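Local structure of peptide methionine sulfoxide reductase msrA/msrB (Neisseria gonorrhoeae, 2H30) at residues 43-48 with 115-120; 55-60 with 96-101; 93-96 with 102-105; 136-141 with 148-153. The protein probably relays electrons from DsbD, through its N-terminal thioredoxin-like domain, to the downstream methionine sulfoxide reductase domains that repair oxidised methionine. The protein carries 2 engineered substitutions. One frame throughout, in Å; residues are numbered along the deposited sequence.

Interaction 1: residues 43-48 with 115-120; sequences IKFWAS and QNLNIS
Phe45 meets Ile119 and Leu117 on the side of the thioredoxin-fold sheet that faces helix 112-116. Strand 41-45 runs in the interior of that sheet, between strands 73-78 and 124-128, and the loop leaving the helix brings Ile119 over a face of the Phe45 ring and Leu117 to its far end. Ile119 comes in across the ring at about a right angle to the Phe45 side chain and presents its outermost methyl. With CD1 anti to CA (chi2 -175°), the Ile119 branch is fully extended and sets that methyl over one face, 3.7 Å from the ring centroid and 29° off the normal, a CH-pi contact. It sits off-centre, toward the CD1 and CE1 side of the ring. The opposite face belongs to Ile43, whose CG2 lies 3.6 Å above the plane, so the ring is sandwiched between two methyl groups. Leu117 also crosses Phe45 at roughly a right angle, but it approaches obliquely, CD1 to Phe45 CZ at 3.9 Å. Ala126 and Val77 on the flanking strands also touch Phe45. Helix 112-116 ends in a Schellman motif: Asn118 takes a positive phi of 57°, and Asn118 N bonds back to Gln115 O at 3.1 Å. The tightest touch is Ile119 CD1 to Phe45 CD1, at 3.3 Å.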
loop_
_atom_site.group_PDB
_atom_site.type_symbol
_atom_site.label_atom_id
_atom_site.label_comp_id
_atom_site.label_asym_id
_atom_site.label_seq_id
_atom_site.Cartn_x
_atom_site.Cartn_y
_atom_site.Cartn_z
ATOM N N ILE A 43 -3.200 1.360 -2.415
ATOM C CA ILE A 43 -2.439 0.644 -1.370
ATOM C C ILE A 43 -1.413 -0.264 -2.001
ATOM O O ILE A 43 -1.769 -1.085 -2.867
ATOM C CB ILE A 43 -3.349 -0.251 -0.527
ATOM C CG1 ILE A 43 -4.472 0.594 0.102
ATOM C CG2 ILE A 43 -2.517 -0.985 0.545
ATOM C CD1 ILE A 43 -5.504 -0.303 0.791
ATOM N N LYS A 44 -0.181 -0.145 -1.583
ATOM C CA LYS A 44 0.889 -1.083 -2.046
ATOM C C LYS A 44 1.163 -2.095 -0.922
ATOM O O LYS A 44 1.537 -1.637 0.189
ATOM C CB LYS A 44 2.183 -0.311 -2.294
ATOM C CG LYS A 44 3.263 -1.269 -2.865
ATOM C CD LYS A 44 4.551 -0.543 -3.096
ATOM C CE LYS A 44 5.351 -1.414 -4.150
ATOM N NZ LYS A 44 6.365 -0.574 -4.676
ATOM N N PHE A 45 0.999 -3.389 -1.230
ATOM C CA PHE A 45 1.324 -4.477 -0.285
ATOM C C PHE A 45 2.727 -4.941 -0.605
ATOM O O PHE A 45 3.068 -5.188 -1.779
ATOM C CB PHE A 45 0.354 -5.654 -0.472
ATOM C CG PHE A 45 -1.054 -5.302 -0.096
ATOM C CD1 PHE A 45 -1.905 -4.665 -0.997
ATOM C CD2 PHE A 45 -1.490 -5.550 1.190
ATOM C CE1 PHE A 45 -3.220 -4.330 -0.588
ATOM C CE2 PHE A 45 -2.813 -5.243 1.599
ATOM C CZ PHE A 45 -3.682 -4.625 0.726
ATOM N N TRP A 46 3.508 -5.141 0.450
ATOM C CA TRP A 46 4.904 -5.535 0.282
ATOM C C TRP A 46 5.414 -6.309 1.489
ATOM O O TRP A 46 4.707 -6.433 2.500
ATOM C CB TRP A 46 5.773 -4.289 0.021
ATOM C CG TRP A 46 5.841 -3.304 1.154
ATOM C CD1 TRP A 46 4.896 -2.345 1.469
ATOM C CD2 TRP A 46 6.937 -3.094 2.042
ATOM N NE1 TRP A 46 5.346 -1.579 2.562
ATOM C CE2 TRP A 46 6.575 -2.063 2.939
ATOM C CE3 TRP A 46 8.156 -3.759 2.221
ATOM C CZ2 TRP A 46 7.422 -1.590 3.932
ATOM C CZ3 TRP A 46 8.999 -3.303 3.250
ATOM C CH2 TRP A 46 8.635 -2.248 4.095
ATOM N N ALA A 47 6.644 -6.845 1.363
ATOM C CA ALA A 47 7.321 -7.548 2.441
ATOM C C ALA A 47 8.788 -7.235 2.425
ATOM O O ALA A 47 9.366 -6.998 1.353
ATOM C CB ALA A 47 7.128 -9.040 2.329
ATOM N N SER A 48 9.366 -7.350 3.613
ATOM C CA SER A 48 10.811 -7.036 3.816
ATOM C C SER A 48 11.704 -7.996 3.019
ATOM O O SER A 48 12.834 -7.628 2.674
ATOM C CB SER A 48 11.172 -7.108 5.291
ATOM O OG SER A 48 11.013 -8.443 5.749
ATOM N N GLN A 115 -5.166 -11.122 3.376
ATOM C CA GLN A 115 -5.984 -12.330 3.290
ATOM C C GLN A 115 -7.395 -12.024 2.763
ATOM O O GLN A 115 -7.878 -12.759 1.893
ATOM C CB GLN A 115 -6.070 -12.991 4.665
ATOM C CG GLN A 115 -4.743 -13.605 5.049
ATOM C CD GLN A 115 -4.857 -14.265 6.391
ATOM O OE1 GLN A 115 -5.669 -15.175 6.555
ATOM N NE2 GLN A 115 -4.138 -13.767 7.373
ATOM N N ASN A 116 -8.041 -10.968 3.260
ATOM C CA ASN A 116 -9.369 -10.558 2.761
ATOM C C ASN A 116 -9.368 -10.271 1.271
ATOM O O ASN A 116 -10.335 -10.504 0.584
ATOM C CB ASN A 116 -9.893 -9.325 3.509
ATOM C CG ASN A 116 -10.193 -9.583 4.970
ATOM O OD1 ASN A 116 -10.318 -8.619 5.754
ATOM N ND2 ASN A 116 -10.282 -10.841 5.353
ATOM N N LEU A 117 -8.265 -9.687 0.783
ATOM C CA LEU A 117 -8.170 -9.340 -0.612
ATOM C C LEU A 117 -7.554 -10.424 -1.479
ATOM O O LEU A 117 -7.400 -10.219 -2.696
ATOM C CB LEU A 117 -7.423 -7.991 -0.772
ATOM C CG LEU A 117 -8.022 -6.801 -0.048
ATOM C CD1 LEU A 117 -7.277 -5.490 -0.461
ATOM C CD2 LEU A 117 -9.446 -6.637 -0.282
ATOM N N ASN A 118 -7.206 -11.579 -0.886
ATOM C CA ASN A 118 -6.553 -12.662 -1.621
ATOM C C ASN A 118 -5.237 -12.218 -2.287
ATOM O O ASN A 118 -4.939 -12.589 -3.439
ATOM C CB ASN A 118 -7.530 -13.326 -2.630
ATOM C CG ASN A 118 -7.022 -14.633 -3.195
ATOM O OD1 ASN A 118 -6.264 -15.367 -2.547
ATOM N ND2 ASN A 118 -7.412 -14.917 -4.432
ATOM N N ILE A 119 -4.451 -11.454 -1.512
ATOM C CA ILE A 119 -3.146 -11.024 -2.012
ATOM C C ILE A 119 -2.144 -12.081 -1.546
ATOM O O ILE A 119 -2.050 -12.344 -0.355
ATOM C CB ILE A 119 -2.817 -9.592 -1.615
ATOM C CG1 ILE A 119 -3.745 -8.681 -2.505
ATOM C CG2 ILE A 119 -1.306 -9.340 -1.828
ATOM C CD1 ILE A 119 -3.532 -7.242 -2.377
ATOM N N SER A 120 -1.399 -12.637 -2.500
ATOM C CA SER A 120 -0.455 -13.709 -2.186
ATOM C C SER A 120 0.941 -13.456 -2.750
ATOM O O SER A 120 1.909 -14.227 -2.453
ATOM C CB SER A 120 -0.961 -15.099 -2.717
ATOM O OG SER A 120 -1.294 -14.965 -4.099
#

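Interaction 2: residues 55-60 with 96-101; sequences SELGQA and AGLNYP
A water joins Tyr100 to Gly58: it accepts the backbone N-H, with Gly58 N 2.9 Å from the water oxygen, and it is hydrogen-bonded to Tyr100 OH, also 2.9 Å away. The bridge matters because helix 51-64 is kinked here, and the amides of Gly58 and Gln59 make no bond to the preceding turn; the water takes the place of the missing carbonyl at Gly58. Below the hydroxyl, the tyrosine ring is laid against the helix, turned that way by a first torsion that sets CG anti to the carbonyl carbon (chi1 -62°). Leu57 CB stands almost squarely over the ring centre, 3.9 Å from the centroid and 13° off the normal, a CH-pi contact in which the two side chains cross at about a right angle. Gly58 approaches obliquely with its backbone, CA coming to 3.5 Å from Tyr100 CE1. Leu57 also meets the loop before Tyr100: its CD1 touches Leu98 CD2 at 3.7 Å, again with the side chains crossing near a right angle, and the same methyl lies near Tyr100 CE2. Leu57 is buried, and it also meets Trp46 and Leu103. One turn further along the helix, Glu61 touches both Tyr100 and Pro101. A helix starting at a CxxC sequence, here probably the redox pair Cys50 and Cys53, and kinking soon after is characteristic of the thioredoxin fold, and the loop 96-101 packs against the helix just at that kink.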
loop_
_atom_site.group_PDB
_atom_site.type_symbol
_atom_site.label_atom_id
_atom_site.label_comp_id
_atom_site.label_asym_id
_atom_site.label_seq_id
_atom_site.Cartn_x
_atom_site.Cartn_y
_atom_site.Cartn_z
ATOM N N SER A 55 13.314 -2.224 -3.419
ATOM C CA SER A 55 13.861 -1.272 -4.433
ATOM C C SER A 55 12.875 -0.184 -4.826
ATOM O O SER A 55 13.273 0.835 -5.411
ATOM C CB SER A 55 14.272 -2.066 -5.677
ATOM O OG SER A 55 13.141 -2.452 -6.451
ATOM N N GLU A 56 11.580 -0.449 -4.549
ATOM C CA GLU A 56 10.508 0.417 -4.979
ATOM C C GLU A 56 10.005 1.330 -3.827
ATOM O O GLU A 56 9.126 2.174 -4.056
ATOM C CB GLU A 56 9.348 -0.427 -5.502
ATOM C CG GLU A 56 9.641 -1.081 -6.839
ATOM C CD GLU A 56 8.490 -2.031 -7.282
ATOM O OE1 GLU A 56 7.543 -2.248 -6.489
ATOM O OE2 GLU A 56 8.527 -2.545 -8.434
ATOM N N LEU A 57 10.566 1.179 -2.637
ATOM C CA LEU A 57 10.101 2.021 -1.471
ATOM C C LEU A 57 10.354 3.515 -1.744
ATOM O O LEU A 57 9.461 4.344 -1.501
ATOM C CB LEU A 57 10.763 1.611 -0.169
ATOM C CG LEU A 57 10.379 0.236 0.367
ATOM C CD1 LEU A 57 11.291 -0.099 1.512
ATOM C CD2 LEU A 57 8.908 0.283 0.807
ATOM N N GLY A 58 11.511 3.812 -2.339
ATOM C CA GLY A 58 11.817 5.249 -2.628
ATOM C C GLY A 58 10.873 5.810 -3.685
ATOM O O GLY A 58 10.486 6.977 -3.648
ATOM N N GLN A 59 10.532 4.984 -4.669
ATOM C CA GLN A 59 9.588 5.347 -5.686
ATOM C C GLN A 59 8.220 5.667 -5.080
ATOM O O GLN A 59 7.628 6.692 -5.378
ATOM C CB GLN A 59 9.503 4.166 -6.657
ATOM C CG GLN A 59 8.612 4.419 -7.810
ATOM C CD GLN A 59 8.437 3.113 -8.628
ATOM O OE1 GLN A 59 8.007 2.115 -8.078
ATOM N NE2 GLN A 59 8.756 3.146 -9.919
ATOM N N ALA A 60 7.723 4.757 -4.243
ATOM C CA ALA A 60 6.407 4.980 -3.619
ATOM C C ALA A 60 6.423 6.225 -2.734
ATOM O O ALA A 60 5.435 6.943 -2.690
ATOM C CB ALA A 60 6.056 3.711 -2.763
ATOM N N ALA A 96 12.850 0.450 11.024
ATOM C CA ALA A 96 13.379 1.710 11.527
ATOM C C ALA A 96 14.804 1.996 10.998
ATOM O O ALA A 96 15.216 3.140 10.950
ATOM C CB ALA A 96 13.338 1.719 13.070
ATOM N N GLY A 97 15.527 0.966 10.540
ATOM C CA GLY A 97 16.828 1.195 9.893
ATOM C C GLY A 97 16.802 1.734 8.464
ATOM O O GLY A 97 17.842 2.098 7.912
ATOM N N LEU A 98 15.623 1.674 7.837
ATOM C CA LEU A 98 15.462 2.211 6.488
ATOM C C LEU A 98 15.056 3.667 6.590
ATOM O O LEU A 98 14.566 4.132 7.661
ATOM C CB LEU A 98 14.396 1.402 5.747
ATOM C CG LEU A 98 14.854 0.027 5.167
ATOM C CD1 LEU A 98 15.362 -1.010 6.181
ATOM C CD2 LEU A 98 13.793 -0.559 4.234
ATOM N N ASN A 99 15.249 4.423 5.522
ATOM C CA ASN A 99 14.967 5.829 5.609
ATOM C C ASN A 99 13.985 6.346 4.553
ATOM O O ASN A 99 14.383 6.885 3.497
ATOM C CB ASN A 99 16.271 6.612 5.555
ATOM C CG ASN A 99 16.067 8.109 5.702
ATOM O OD1 ASN A 99 16.646 8.885 4.950
ATOM N ND2 ASN A 99 15.262 8.508 6.653
ATOM N N TYR A 100 12.688 6.169 4.856
ATOM C CA TYR A 100 11.618 6.678 3.978
ATOM C C TYR A 100 10.597 7.432 4.810
ATOM O O TYR A 100 9.452 6.982 4.943
ATOM C CB TYR A 100 10.944 5.510 3.207
ATOM C CG TYR A 100 11.986 4.834 2.324
ATOM C CD1 TYR A 100 12.440 5.442 1.165
ATOM C CD2 TYR A 100 12.566 3.622 2.722
ATOM C CE1 TYR A 100 13.471 4.845 0.399
ATOM C CE2 TYR A 100 13.583 3.017 1.947
ATOM C CZ TYR A 100 14.017 3.641 0.821
ATOM O OH TYR A 100 15.024 3.130 0.013
ATOM N N PRO A 101 11.011 8.572 5.336
ATOM C CA PRO A 101 10.180 9.230 6.349
ATOM C C PRO A 101 8.847 9.728 5.825
ATOM O O PRO A 101 7.964 9.993 6.651
ATOM C CB PRO A 101 11.077 10.375 6.833
ATOM C CG PRO A 101 11.942 10.683 5.682
ATOM C CD PRO A 101 12.283 9.305 5.100
HETATM O O HOH W 1 13.844 2.092 -2.398
#

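Interaction 3: residues 93-96 with 102-105; sequences KWYA and KLPV
Tyr95 reaches from helix 90-95 to the segment 102-105, with polar and apolar contacts both gathered at the end of its ring. The polar link runs through one water. Tyr95 OH donates to it at 2.7 Å, and the water, lying at the ring edge and in its plane, donates in turn to the carbonyl of Leu103, with 2.7 Å between the water oxygen and Leu103 O. The apolar contact is made by Val105. It points its side chain against that of Tyr95 from the opposite direction, and CG2 comes up obliquely, 3.4 Å from Tyr95 OH and 3.6 Å from Tyr95 CZ. Leu103 crosses the tyrosine at about a right angle, and its CD2 only approaches the hydroxyl oxygen, Tyr95 OH, at 4.0 Å. What lets the ring reach this far is its first torsion: CG is anti to the backbone N (chi1 -175°), directing the phenol outward from the helix. Leu103 also packs on Ala60 and Glu61 of helix 51-64. The phenol proton is therefore committed to a water relay that satisfies a main-chain carbonyl, while the Val105 methyl lies close to the same oxygen.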
loop_
_atom_site.group_PDB
_atom_site.type_symbol
_atom_site.label_atom_id
_atom_site.label_comp_id
_atom_site.label_asym_id
_atom_site.label_seq_id
_atom_site.Cartn_x
_atom_site.Cartn_y
_atom_site.Cartn_z
ATOM N N LYS A 93 11.374 -2.847 14.163
ATOM C CA LYS A 93 12.771 -2.647 14.511
ATOM C C LYS A 93 13.666 -2.688 13.270
ATOM O O LYS A 93 14.504 -1.834 13.114
ATOM C CB LYS A 93 13.214 -3.693 15.551
ATOM C CG LYS A 93 14.643 -3.421 16.042
ATOM C CD LYS A 93 14.920 -1.914 16.345
ATOM C CE LYS A 93 13.827 -1.232 17.241
ATOM N NZ LYS A 93 13.451 0.149 16.741
ATOM N N TRP A 94 13.405 -3.641 12.397
ATOM C CA TRP A 94 14.128 -3.762 11.117
ATOM C C TRP A 94 13.811 -2.515 10.277
ATOM O O TRP A 94 14.698 -1.865 9.721
ATOM C CB TRP A 94 13.695 -5.041 10.395
ATOM C CG TRP A 94 14.152 -5.008 8.969
ATOM C CD1 TRP A 94 15.419 -5.241 8.485
ATOM C CD2 TRP A 94 13.359 -4.593 7.850
ATOM N NE1 TRP A 94 15.443 -5.080 7.112
ATOM C CE2 TRP A 94 14.199 -4.654 6.704
ATOM C CE3 TRP A 94 12.010 -4.192 7.707
ATOM C CZ2 TRP A 94 13.746 -4.324 5.418
ATOM C CZ3 TRP A 94 11.553 -3.865 6.420
ATOM C CH2 TRP A 94 12.425 -3.920 5.297
ATOM N N TYR A 95 12.517 -2.186 10.166
ATOM C CA TYR A 95 12.153 -1.092 9.267
ATOM C C TYR A 95 12.669 0.268 9.701
ATOM O O TYR A 95 12.955 1.152 8.891
ATOM C CB TYR A 95 10.638 -1.088 9.047
ATOM C CG TYR A 95 10.214 -0.055 8.017
ATOM C CD1 TYR A 95 10.614 -0.204 6.684
ATOM C CD2 TYR A 95 9.570 1.095 8.394
ATOM C CE1 TYR A 95 10.279 0.744 5.750
ATOM C CE2 TYR A 95 9.253 2.094 7.448
ATOM C CZ TYR A 95 9.601 1.870 6.139
ATOM O OH TYR A 95 9.309 2.831 5.211
ATOM N N ALA A 96 12.850 0.450 11.024
ATOM C CA ALA A 96 13.379 1.710 11.527
ATOM C C ALA A 96 14.804 1.996 10.998
ATOM O O ALA A 96 15.216 3.140 10.950
ATOM C CB ALA A 96 13.338 1.719 13.070
ATOM N N LYS A 102 8.643 9.891 4.523
ATOM C CA LYS A 102 7.369 10.339 4.025
ATOM C C LYS A 102 6.488 9.236 3.451
ATOM O O LYS A 102 5.450 9.515 2.856
ATOM C CB LYS A 102 7.595 11.389 2.965
ATOM C CG LYS A 102 8.352 12.650 3.494
ATOM C CD LYS A 102 7.437 13.500 4.351
ATOM C CE LYS A 102 8.165 14.793 4.781
ATOM N NZ LYS A 102 9.460 14.504 5.517
ATOM N N LEU A 103 6.901 7.976 3.633
ATOM C CA LEU A 103 6.108 6.861 3.161
ATOM C C LEU A 103 5.236 6.229 4.265
ATOM O O LEU A 103 5.785 5.710 5.245
ATOM C CB LEU A 103 7.098 5.771 2.694
ATOM C CG LEU A 103 6.377 4.570 1.993
ATOM C CD1 LEU A 103 5.640 4.980 0.736
ATOM C CD2 LEU A 103 7.444 3.540 1.714
ATOM N N PRO A 104 3.904 6.237 4.109
ATOM C CA PRO A 104 3.110 5.558 5.128
ATOM C C PRO A 104 3.209 4.052 5.059
ATOM O O PRO A 104 3.087 3.490 3.947
ATOM C CB PRO A 104 1.673 6.032 4.842
ATOM C CG PRO A 104 1.839 7.218 3.902
ATOM C CD PRO A 104 3.091 6.938 3.106
ATOM N N VAL A 105 3.554 3.433 6.194
ATOM C CA VAL A 105 3.626 2.001 6.248
ATOM C C VAL A 105 2.676 1.503 7.323
ATOM O O VAL A 105 3.046 1.534 8.531
ATOM C CB VAL A 105 5.044 1.466 6.493
ATOM C CG1 VAL A 105 4.986 -0.060 6.518
ATOM C CG2 VAL A 105 6.037 1.980 5.383
HETATM O O HOH W 2 8.153 4.972 6.269
#

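Interaction 4: residues 136-141 with 148-153; sequences RIVKGS and LALIRN
Leu150 of helix 144-152 spreads its two methyl groups over Arg136 and Val138 of strand 134-139, the edge strand that leads into this last helix of the thioredoxin fold. The closer half of the contact is at Arg136. Leu150 CD2 lies 4.0 Å from Arg136 CG and 3.7 Å from Arg136 NH1, so one methyl touches both the root and the tip of a folded arginine. The fold in that side chain comes from chi2, at 78°, which bends it about the CB-CG bond and carries the guanidinium round toward the end of the helix. The two side chains cross at about a right angle, and Leu150 meets the guanidinium group obliquely. At Val138 the fit is slacker: its CG2 is 4.3 Å from Leu150 CD1, an apolar touch and no more. Leu150 itself is buried, whereas Arg136 and Val138 are partly exposed. On the strand's other face the exposed Ile137 points away from the helix. Beyond Leu150 the helix runs out, closed by Asn153 N to Ala149 O at 2.8 Å, and Asn153 OD1 accepts a hydrogen bond from the backbone N of Asn155. The charged end of Arg136 is fastened to this outgoing chain, NH1 giving hydrogen bonds to the carbonyls of Pro154 and Ala156. No hydrogen bond joins strand segment to helix segment: Arg136 offers its CG methylene to Leu150 while its positive charge is probably stabilised by the main-chain carbonyls just past the helix.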
loop_
_atom_site.group_PDB
_atom_site.type_symbol
_atom_site.label_atom_id
_atom_site.label_comp_id
_atom_site.label_asym_id
_atom_site.label_seq_id
_atom_site.Cartn_x
_atom_site.Cartn_y
_atom_site.Cartn_z
ATOM N N ARG A 136 -10.148 -2.392 -7.474
ATOM C CA ARG A 136 -9.201 -3.023 -8.360
ATOM C C ARG A 136 -8.083 -3.611 -7.510
ATOM O O ARG A 136 -7.677 -3.014 -6.495
ATOM C CB ARG A 136 -8.554 -1.940 -9.284
ATOM C CG ARG A 136 -7.628 -2.438 -10.372
ATOM C CD ARG A 136 -8.478 -3.002 -11.567
ATOM N NE ARG A 136 -7.624 -3.397 -12.669
ATOM C CZ ARG A 136 -7.405 -2.607 -13.715
ATOM N NH1 ARG A 136 -7.990 -1.409 -13.769
ATOM N NH2 ARG A 136 -6.627 -3.053 -14.687
ATOM N N ILE A 137 -7.625 -4.791 -7.907
ATOM C CA ILE A 137 -6.389 -5.398 -7.334
ATOM C C ILE A 137 -5.476 -5.768 -8.492
ATOM O O ILE A 137 -5.891 -6.358 -9.511
ATOM C CB ILE A 137 -6.700 -6.695 -6.536
ATOM C CG1 ILE A 137 -7.581 -6.353 -5.324
ATOM C CG2 ILE A 137 -5.412 -7.325 -6.050
ATOM C CD1 ILE A 137 -8.274 -7.569 -4.691
ATOM N N VAL A 138 -4.217 -5.339 -8.375
ATOM C CA VAL A 138 -3.223 -5.596 -9.391
ATOM C C VAL A 138 -2.112 -6.412 -8.777
ATOM O O VAL A 138 -1.491 -6.000 -7.807
ATOM C CB VAL A 138 -2.657 -4.251 -9.945
ATOM C CG1 VAL A 138 -1.568 -4.525 -10.995
ATOM C CG2 VAL A 138 -3.824 -3.411 -10.551
ATOM N N LYS A 139 -1.817 -7.579 -9.398
ATOM C CA LYS A 139 -0.667 -8.385 -8.958
ATOM C C LYS A 139 0.589 -7.830 -9.620
ATOM O O LYS A 139 0.598 -7.590 -10.839
ATOM C CB LYS A 139 -0.857 -9.818 -9.469
ATOM C CG LYS A 139 0.191 -10.796 -9.114
ATOM C CD LYS A 139 -0.302 -12.213 -9.569
ATOM C CE LYS A 139 -1.464 -12.690 -8.668
ATOM N NZ LYS A 139 -2.140 -13.991 -9.056
ATOM N N GLY A 140 1.618 -7.638 -8.804
ATOM C CA GLY A 140 2.958 -7.231 -9.275
ATOM C C GLY A 140 3.114 -5.739 -9.301
ATOM O O GLY A 140 2.262 -5.018 -8.781
ATOM N N SER A 141 4.255 -5.337 -9.846
ATOM C CA SER A 141 4.636 -3.932 -9.876
ATOM C C SER A 141 3.820 -3.147 -10.859
ATOM O O SER A 141 3.369 -3.686 -11.892
ATOM C CB SER A 141 6.086 -3.779 -10.301
ATOM O OG SER A 141 6.916 -4.453 -9.433
ATOM N N LEU A 148 -1.002 6.490 -11.837
ATOM C CA LEU A 148 -1.833 7.671 -12.075
ATOM C C LEU A 148 -3.119 7.340 -12.814
ATOM O O LEU A 148 -4.151 7.972 -12.531
ATOM C CB LEU A 148 -0.979 8.691 -12.876
ATOM C CG LEU A 148 0.118 9.371 -12.049
ATOM C CD1 LEU A 148 1.018 10.110 -13.025
ATOM C CD2 LEU A 148 -0.432 10.357 -10.980
ATOM N N ALA A 149 -3.032 6.410 -13.785
ATOM C CA ALA A 149 -4.204 5.987 -14.534
ATOM C C ALA A 149 -5.223 5.367 -13.568
ATOM O O ALA A 149 -6.418 5.724 -13.577
ATOM C CB ALA A 149 -3.793 4.997 -15.603
ATOM N N LEU A 150 -4.720 4.553 -12.628
ATOM C CA LEU A 150 -5.662 3.895 -11.677
ATOM C C LEU A 150 -6.366 4.877 -10.745
ATOM O O LEU A 150 -7.547 4.705 -10.387
ATOM C CB LEU A 150 -4.918 2.911 -10.769
ATOM C CG LEU A 150 -4.500 1.571 -11.323
ATOM C CD1 LEU A 150 -3.832 0.831 -10.121
ATOM C CD2 LEU A 150 -5.770 0.812 -11.723
ATOM N N ILE A 151 -5.683 5.927 -10.301
ATOM C CA ILE A 151 -6.316 6.865 -9.345
ATOM C C ILE A 151 -7.334 7.728 -10.066
ATOM O O ILE A 151 -8.270 8.228 -9.427
ATOM C CB ILE A 151 -5.357 7.713 -8.499
ATOM C CG1 ILE A 151 -4.554 8.692 -9.346
ATOM C CG2 ILE A 151 -4.393 6.815 -7.690
ATOM C CD1 ILE A 151 -3.742 9.703 -8.450
ATOM N N ARG A 152 -7.155 7.865 -11.380
ATOM C CA ARG A 152 -8.139 8.560 -12.196
ATOM C C ARG A 152 -9.301 7.650 -12.564
ATOM O O ARG A 152 -10.458 8.117 -12.513
ATOM C CB ARG A 152 -7.513 9.135 -13.463
ATOM C CG ARG A 152 -8.437 10.108 -14.161
ATOM C CD ARG A 152 -7.923 10.429 -15.529
ATOM N NE ARG A 152 -8.073 9.296 -16.402
ATOM C CZ ARG A 152 -7.097 8.585 -16.938
ATOM N NH1 ARG A 152 -5.834 8.875 -16.698
ATOM N NH2 ARG A 152 -7.388 7.558 -17.712
ATOM N N ASN A 153 -9.024 6.406 -12.934
ATOM C CA ASN A 153 -10.109 5.488 -13.384
ATOM C C ASN A 153 -9.773 4.099 -12.874
ATOM O O ASN A 153 -8.830 3.488 -13.368
ATOM C CB ASN A 153 -10.183 5.489 -14.920
ATOM C CG ASN A 153 -11.144 4.417 -15.481
ATOM O OD1 ASN A 153 -11.914 3.830 -14.757
ATOM N ND2 ASN A 153 -11.039 4.138 -16.781
#

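Overall arrangement
Along the chain, interactions 2 and 3 are nested inside the loop closed by interaction 1, and interaction 4 follows. Interactions 1 and 4 reach the same sheet, at an inner and an edge strand, with centres about 14 Å apart. Ile137 points away from helix 144-152 and touches Leu117 and Ile119, so these two contacts lie on opposite faces of the thioredoxin sheet. Interactions 2 and 3, about 7 Å apart between centres, form one patch between helix 51-64, helix 90-95 and the loop to strand 105-107; Trp46 packs against both. Glu56 links three regions, with a salt bridge to Lys44 and a probable hydrogen bond to Ser141. Interactions 3 and 4 sit on opposite sides of the domain centre.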